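Local coordinates for phosphoglycerate kinase (Coxiella burnetii, PDB 4NG4), which catalyses the reversible phosphoryl transfer between 1,3-bisphosphoglycerate and ADP that yields 3-phosphoglycerate and ATP in glycolysis, at residues A[162-174]-A[391-402]. Numbering follows the deposited sequence.
Sequences TAGVAAYAKLACA and LPAIKILTQRAK
The guanidinium group of Arg400 is met edge-on by three carbonyl oxygens near its plane, one from the last turns of helix 160-168 (Ala166) and two from the link to strand 171-174 (Ala169 and Lys170), while the methyl group of Ala172 approaches it obliquely. NH2 donates to Lys170 O at 2.7 Å; the oxygen lies in the guanidinium plane, but the nitrogen stands above the carbonyl plane, 65° out of it. NH1 is placed implausibly close to Ala169 O, so the detail of that bond is doubtful; its bond to Ala166 O is weak (3.4 Å). The arginine chain, bent at its second and third torsions, folds back so that its head reaches these carbonyls. The NH2 bond joins the turn to helix 392-401.

Farther toward the start of helix 392-401, Ile396 lies against helix 160-168 with both branches. Its CG2, anti to the backbone N, sits 3.9 Å from Ala166 CB, and CD1 reaches Ala167 CB at 4.0 Å. The small alanines at this interface are consistent with the 8.7 Å approach of the nearly parallel axes (9°). Leu397 instead lies against the strand's last two residues: CD2 lies over the Cys173 carbonyl and CD1 meets Ala174 CB.

Strand 171-174 is an outermost strand of the six-stranded parallel sheet, hydrogen-bonded to strand 146-149. Helix 392-401 therefore packs the C-terminus of the chain onto the N-terminal Rossmann-like domain, the return of the chain end characteristic of the two-domain phosphoglycerate kinase fold.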
loop_
_atom_site.group_PDB
_atom_site.type_symbol
_atom_site.label_atom_id
_atom_site.label_comp_id
_atom_site.label_asym_id
_atom_site.label_seq_id
_atom_site.Cartn_x
_atom_site.Cartn_y
_atom_site.Cartn_z
ATOM N N THR A 162 -16.648 2.534 -5.319
ATOM C CA THR A 162 -15.551 3.315 -4.697
ATOM C C THR A 162 -15.541 4.803 -5.046
ATOM O O THR A 162 -14.932 5.606 -4.325
ATOM C CB THR A 162 -14.176 2.803 -5.135
ATOM O OG1 THR A 162 -13.994 3.081 -6.528
ATOM C CG2 THR A 162 -14.042 1.307 -4.886
ATOM N N ALA A 163 -16.189 5.163 -6.151
ATOM C CA ALA A 163 -16.108 6.503 -6.697
ATOM C C ALA A 163 -17.476 7.054 -7.106
ATOM O O ALA A 163 -17.901 8.106 -6.627
ATOM C CB ALA A 163 -15.175 6.491 -7.883
ATOM N N GLY A 164 -18.152 6.347 -8.008
ATOM C CA GLY A 164 -19.432 6.797 -8.549
ATOM C C GLY A 164 -20.486 7.024 -7.485
ATOM O O GLY A 164 -21.136 8.069 -7.475
ATOM N N VAL A 165 -20.650 6.054 -6.587
ATOM C CA VAL A 165 -21.657 6.153 -5.537
ATOM C C VAL A 165 -21.443 7.402 -4.683
ATOM O O VAL A 165 -22.413 8.120 -4.387
ATOM C CB VAL A 165 -21.722 4.893 -4.640
ATOM C CG1 VAL A 165 -20.395 4.600 -3.980
ATOM C CG2 VAL A 165 -22.803 5.058 -3.595
ATOM N N ALA A 166 -20.188 7.675 -4.323
ATOM C CA ALA A 166 -19.846 8.860 -3.526
ATOM C C ALA A 166 -20.117 10.168 -4.276
ATOM O O ALA A 166 -20.393 11.197 -3.653
ATOM C CB ALA A 166 -18.392 8.815 -3.068
ATOM N N ALA A 167 -20.040 10.124 -5.605
ATOM C CA ALA A 167 -20.330 11.292 -6.423
ATOM C C ALA A 167 -21.784 11.743 -6.277
ATOM O O ALA A 167 -22.057 12.948 -6.283
ATOM C CB ALA A 167 -20.003 11.017 -7.882
ATOM N N TYR A 168 -22.700 10.779 -6.123
ATOM C CA TYR A 168 -24.157 11.053 -6.120
ATOM C C TYR A 168 -24.913 10.714 -4.813
ATOM O O TYR A 168 -26.144 10.716 -4.798
ATOM C CB TYR A 168 -24.827 10.291 -7.278
ATOM C CG TYR A 168 -24.227 10.562 -8.640
ATOM C CD1 TYR A 168 -24.494 11.755 -9.312
ATOM C CD2 TYR A 168 -23.394 9.628 -9.258
ATOM C CE1 TYR A 168 -23.950 12.021 -10.565
ATOM C CE2 TYR A 168 -22.835 9.880 -10.519
ATOM C CZ TYR A 168 -23.125 11.084 -11.165
ATOM O OH TYR A 168 -22.593 11.359 -12.407
ATOM N N ALA A 169 -24.191 10.412 -3.734
ATOM C CA ALA A 169 -24.819 10.062 -2.453
ATOM C C ALA A 169 -25.128 11.322 -1.641
ATOM O O ALA A 169 -24.282 12.211 -1.544
ATOM C CB ALA A 169 -23.926 9.132 -1.657
ATOM N N LYS A 170 -26.336 11.383 -1.065
ATOM C CA LYS A 170 -26.803 12.520 -0.231
ATOM C C LYS A 170 -25.713 13.103 0.655
ATOM O O LYS A 170 -25.513 14.308 0.695
ATOM C CB LYS A 170 -27.956 12.073 0.680
ATOM C CG LYS A 170 -29.365 12.284 0.113
ATOM C CD LYS A 170 -30.301 11.108 0.433
ATOM C CE LYS A 170 -30.034 9.926 -0.519
ATOM N NZ LYS A 170 -30.920 8.743 -0.273
ATOM N N LEU A 171 -25.006 12.217 1.349
ATOM C CA LEU A 171 -23.953 12.587 2.283
ATOM C C LEU A 171 -22.814 11.566 2.128
ATOM O O LEU A 171 -23.046 10.361 2.218
ATOM C CB LEU A 171 -24.543 12.589 3.703
ATOM C CG LEU A 171 -24.214 13.717 4.692
ATOM C CD1 LEU A 171 -23.779 15.002 4.001
ATOM C CD2 LEU A 171 -25.406 13.994 5.619
ATOM N N ALA A 172 -21.600 12.037 1.847
ATOM C CA ALA A 172 -20.454 11.128 1.630
ATOM C C ALA A 172 -19.261 11.510 2.503
ATOM O O ALA A 172 -18.972 12.697 2.688
ATOM C CB ALA A 172 -20.057 11.104 0.160
ATOM N N CYS A 173 -18.580 10.499 3.036
ATOM C CA CYS A 173 -17.466 10.707 3.958
ATOM C C CYS A 173 -16.504 9.516 3.951
ATOM O O CYS A 173 -16.731 8.518 3.261
ATOM C CB CYS A 173 -18.006 10.921 5.364
ATOM S SG CYS A 173 -18.886 9.512 5.975
ATOM N N ALA A 174 -15.428 9.637 4.723
ATOM C CA ALA A 174 -14.471 8.553 4.896
ATOM C C ALA A 174 -14.639 7.918 6.277
ATOM O O ALA A 174 -14.984 8.605 7.241
ATOM C CB ALA A 174 -13.057 9.075 4.713
ATOM N N LEU A 391 -6.130 10.315 -5.839
ATOM C CA LEU A 391 -6.901 9.070 -5.810
ATOM C C LEU A 391 -8.397 9.370 -5.876
ATOM O O LEU A 391 -8.908 10.071 -5.012
ATOM C CB LEU A 391 -6.600 8.263 -4.542
ATOM C CG LEU A 391 -5.372 7.350 -4.613
ATOM C CD1 LEU A 391 -4.097 8.146 -4.881
ATOM C CD2 LEU A 391 -5.255 6.522 -3.335
ATOM N N PRO A 392 -9.107 8.817 -6.882
ATOM C CA PRO A 392 -10.513 9.156 -7.123
ATOM C C PRO A 392 -11.422 9.115 -5.905
ATOM O O PRO A 392 -12.269 9.989 -5.757
ATOM C CB PRO A 392 -10.962 8.091 -8.120
ATOM C CG PRO A 392 -9.729 7.711 -8.840
ATOM C CD PRO A 392 -8.618 7.818 -7.854
ATOM N N ALA A 393 -11.269 8.107 -5.055
ATOM C CA ALA A 393 -12.117 7.983 -3.873
ATOM C C ALA A 393 -11.971 9.196 -2.979
ATOM O O ALA A 393 -12.966 9.736 -2.495
ATOM C CB ALA A 393 -11.772 6.736 -3.101
ATOM N N ILE A 394 -10.724 9.612 -2.775
ATOM C CA ILE A 394 -10.380 10.722 -1.884
ATOM C C ILE A 394 -10.822 12.066 -2.448
ATOM O O ILE A 394 -11.315 12.932 -1.715
ATOM C CB ILE A 394 -8.862 10.760 -1.628
ATOM C CG1 ILE A 394 -8.446 9.548 -0.780
ATOM C CG2 ILE A 394 -8.456 12.063 -0.946
ATOM C CD1 ILE A 394 -7.069 8.996 -1.120
ATOM N N LYS A 395 -10.644 12.239 -3.749
ATOM C CA LYS A 395 -11.033 13.465 -4.404
ATOM C C LYS A 395 -12.493 13.780 -4.077
ATOM O O LYS A 395 -12.806 14.865 -3.584
ATOM C CB LYS A 395 -10.832 13.353 -5.917
ATOM C CG LYS A 395 -10.749 14.699 -6.614
ATOM C CD LYS A 395 -10.877 14.580 -8.128
ATOM C CE LYS A 395 -10.561 15.911 -8.813
ATOM N NZ LYS A 395 -11.130 16.010 -10.195
ATOM N N ILE A 396 -13.372 12.808 -4.313
ATOM C CA ILE A 396 -14.800 13.013 -4.143
ATOM C C ILE A 396 -15.166 13.258 -2.682
ATOM O O ILE A 396 -16.033 14.085 -2.401
ATOM C CB ILE A 396 -15.636 11.835 -4.716
ATOM C CG1 ILE A 396 -15.288 11.595 -6.186
ATOM C CG2 ILE A 396 -17.143 12.122 -4.596
ATOM C CD1 ILE A 396 -16.173 10.574 -6.861
ATOM N N LEU A 397 -14.508 12.561 -1.756
ATOM C CA LEU A 397 -14.815 12.730 -0.331
ATOM C C LEU A 397 -14.577 14.166 0.147
ATOM O O LEU A 397 -15.311 14.670 1.008
ATOM C CB LEU A 397 -14.025 11.740 0.528
ATOM C CG LEU A 397 -14.493 10.286 0.473
ATOM C CD1 LEU A 397 -13.616 9.419 1.364
ATOM C CD2 LEU A 397 -15.955 10.146 0.868
ATOM N N THR A 398 -13.552 14.815 -0.411
ATOM C CA THR A 398 -13.278 16.228 -0.121
ATOM C C THR A 398 -14.251 17.158 -0.856
ATOM O O THR A 398 -14.830 18.063 -0.248
ATOM C CB THR A 398 -11.843 16.612 -0.506
ATOM O OG1 THR A 398 -11.659 16.395 -1.907
ATOM C CG2 THR A 398 -10.821 15.783 0.276
ATOM N N GLN A 399 -14.421 16.930 -2.158
ATOM C CA GLN A 399 -15.400 17.675 -2.959
ATOM C C GLN A 399 -16.761 17.805 -2.268
ATOM O O GLN A 399 -17.438 18.815 -2.416
ATOM C CB GLN A 399 -15.637 16.993 -4.307
ATOM C CG GLN A 399 -14.566 17.205 -5.351
ATOM C CD GLN A 399 -14.827 16.383 -6.618
ATOM O OE1 GLN A 399 -15.969 16.046 -6.926
ATOM N NE2 GLN A 399 -13.764 16.053 -7.348
ATOM N N ARG A 400 -17.161 16.761 -1.543
ATOM C CA ARG A 400 -18.429 16.743 -0.821
ATOM C C ARG A 400 -18.330 17.449 0.535
ATOM O O ARG A 400 -19.292 18.094 0.972
ATOM C CB ARG A 400 -18.913 15.299 -0.642
ATOM C CG ARG A 400 -19.205 14.564 -1.960
ATOM C CD ARG A 400 -20.330 15.214 -2.764
ATOM N NE ARG A 400 -21.482 15.501 -1.920
ATOM C CZ ARG A 400 -22.326 14.590 -1.454
ATOM N NH1 ARG A 400 -22.193 13.306 -1.759
ATOM N NH2 ARG A 400 -23.325 14.966 -0.675
ATOM N N ALA A 401 -17.179 17.326 1.197
ATOM C CA ALA A 401 -16.910 18.058 2.441
ATOM C C ALA A 401 -17.083 19.555 2.224
ATOM O O ALA A 401 -17.761 20.249 3.001
ATOM C CB ALA A 401 -15.498 17.762 2.935
ATOM N N LYS A 402 -16.456 20.034 1.155
ATOM C CA LYS A 402 -16.628 21.400 0.690
ATOM C C LYS A 402 -18.105 21.784 0.619
ATOM O O LYS A 402 -18.486 22.888 1.004
ATOM C CB LYS A 402 -15.992 21.546 -0.692
ATOM C CG LYS A 402 -15.700 22.979 -1.100
ATOM C CD LYS A 402 -14.598 23.023 -2.145
ATOM C CE LYS A 402 -14.132 24.442 -2.408
ATOM N NZ LYS A 402 -12.903 24.445 -3.256
#